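Local coordinates for protein esterase LipW (Mycobacterium marinum, PDB 3QH4) that probably hydrolyses ester substrates as a member of the alpha/beta hydrolase superfamily, at residues A[211-216]-A[257-261]. Sequence-based numbering, arbitrary orientation.
Sequences TPAFDG and IDPFR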
# COMPACT_ATOMS: atom_id res chain seq x y z
N THR A 211 -19.76 -2.80 -1.76
CA THR A 211 -19.44 -1.97 -0.61
C THR A 211 -18.99 -0.56 -1.03
O THR A 211 -18.48 -0.36 -2.15
CB THR A 211 -18.31 -2.65 0.22
OG1 THR A 211 -17.31 -3.18 -0.66
CG2 THR A 211 -18.89 -3.78 1.06
N PRO A 212 -19.11 0.42 -0.11
CA PRO A 212 -18.56 1.74 -0.41
C PRO A 212 -17.03 1.73 -0.50
O PRO A 212 -16.39 0.79 -0.02
CB PRO A 212 -19.00 2.57 0.79
CG PRO A 212 -19.09 1.58 1.94
CD PRO A 212 -19.48 0.25 1.31
N ALA A 213 -16.48 2.76 -1.15
CA ALA A 213 -15.03 3.06 -1.23
C ALA A 213 -14.26 2.16 -2.20
O ALA A 213 -13.60 2.65 -3.12
CB ALA A 213 -14.37 3.12 0.17
N PHE A 214 -14.37 0.84 -2.00
CA PHE A 214 -13.89 -0.12 -2.99
C PHE A 214 -14.71 -1.38 -2.83
O PHE A 214 -15.20 -1.69 -1.74
CB PHE A 214 -12.40 -0.45 -2.83
CG PHE A 214 -11.69 -0.66 -4.16
CD1 PHE A 214 -11.28 0.44 -4.92
CD2 PHE A 214 -11.48 -1.95 -4.64
CE1 PHE A 214 -10.64 0.25 -6.17
CE2 PHE A 214 -10.84 -2.17 -5.88
CZ PHE A 214 -10.44 -1.08 -6.65
N ASP A 215 -14.85 -2.12 -3.93
CA ASP A 215 -15.72 -3.28 -3.91
C ASP A 215 -15.22 -4.32 -4.87
O ASP A 215 -14.19 -4.12 -5.55
CB ASP A 215 -17.21 -2.88 -4.13
CG ASP A 215 -17.46 -2.27 -5.51
OD1 ASP A 215 -16.89 -2.78 -6.49
OD2 ASP A 215 -18.29 -1.31 -5.64
N GLY A 216 -15.92 -5.46 -4.88
CA GLY A 216 -15.52 -6.63 -5.65
C GLY A 216 -15.62 -6.41 -7.16
O GLY A 216 -14.83 -6.98 -7.96
N ILE A 257 -14.97 -5.42 6.37
CA ILE A 257 -16.01 -5.17 5.35
C ILE A 257 -15.31 -4.71 4.08
O ILE A 257 -15.46 -3.58 3.61
CB ILE A 257 -17.12 -4.16 5.85
CG1 ILE A 257 -17.66 -4.56 7.24
CG2 ILE A 257 -18.31 -3.99 4.83
CD1 ILE A 257 -18.21 -6.00 7.30
N ASP A 258 -14.58 -5.65 3.49
CA ASP A 258 -13.59 -5.30 2.46
C ASP A 258 -13.51 -6.51 1.53
O ASP A 258 -13.27 -7.63 2.00
CB ASP A 258 -12.25 -5.01 3.14
CG ASP A 258 -11.15 -4.55 2.16
OD1 ASP A 258 -11.15 -4.96 0.98
OD2 ASP A 258 -10.24 -3.79 2.59
N PRO A 259 -13.72 -6.30 0.23
CA PRO A 259 -13.60 -7.45 -0.68
C PRO A 259 -12.26 -8.19 -0.59
O PRO A 259 -12.23 -9.38 -0.88
CB PRO A 259 -13.82 -6.82 -2.08
CG PRO A 259 -13.27 -5.37 -1.90
CD PRO A 259 -13.84 -5.02 -0.51
N PHE A 260 -11.17 -7.52 -0.18
CA PHE A 260 -9.86 -8.17 -0.12
C PHE A 260 -9.64 -8.94 1.18
O PHE A 260 -8.61 -9.56 1.36
CB PHE A 260 -8.75 -7.13 -0.32
CG PHE A 260 -8.91 -6.38 -1.61
CD1 PHE A 260 -8.81 -7.05 -2.83
CD2 PHE A 260 -9.22 -5.03 -1.59
CE1 PHE A 260 -9.03 -6.32 -4.05
CE2 PHE A 260 -9.42 -4.33 -2.78
CZ PHE A 260 -9.32 -4.97 -3.99
N ARG A 261 -10.64 -8.96 2.05
CA ARG A 261 -10.44 -9.60 3.36
C ARG A 261 -10.04 -11.07 3.23
O ARG A 261 -9.13 -11.53 3.90
CB ARG A 261 -11.73 -9.50 4.19
CG ARG A 261 -11.63 -10.29 5.51
CD ARG A 261 -13.03 -10.47 6.07
NE ARG A 261 -13.83 -11.47 5.35
CZ ARG A 261 -15.16 -11.45 5.36
NH1 ARG A 261 -15.81 -10.45 5.96
NH2 ARG A 261 -15.85 -12.41 4.76
O HOH W 1 -14.73 -2.02 1.32
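Pro259 presses its ring against the backbone running from Phe214 to Gly216 and, together with two phenyl rings, makes up the tightly packed part of the contact. Pro259 CG lies 3.7 Å from Asp215 C, while its CB rests near the amide N of Gly216 and its CD beside Phe214 O. Next to it the Phe214 and Phe260 rings cross obliquely, CD2 and CE2 of Phe214 lying against CE2 and CZ of Phe260: CD2 of Phe214 is 3.7 Å from CE2 of Phe260, the planes inclined at 32°. Phe260 also carries Pro259 CG over one face near the rim, while Met222 of helix 216-227 touches both phenyl rings. That helix starts at Gly216, capped by Asp215, whose OD1 accepts from Ala218 N and whose OD2 pairs with Arg26. The loop 257-261 follows strand 250-255 of the alpha/beta hydrolase sheet, where this fold usually carries the acid of its catalytic triad; Asp258 probably fills that role, with OD2 bonded to His288 ND1 and Ser166 the likely nucleophile. Asp258 OD1 accepts the N-H of Phe260 at 2.8 Å, from above the carboxylate plane, which steadies the carboxylate within the type I turn Asp258-Arg261. At the Ile257 end the two loops part and the contact loosens. No direct hydrogen bond crosses between them; instead one water donates to both Phe214 O and, at 2.9 Å, Ile257 O. Thr211 OG1, set between its backbone N and carbonyl carbon (chi1 42°), donates a hydrogen bond to Phe214 O at 2.8 Å, leaving Thr211 CG2 to meet Ile257 CG2 at 3.8 Å.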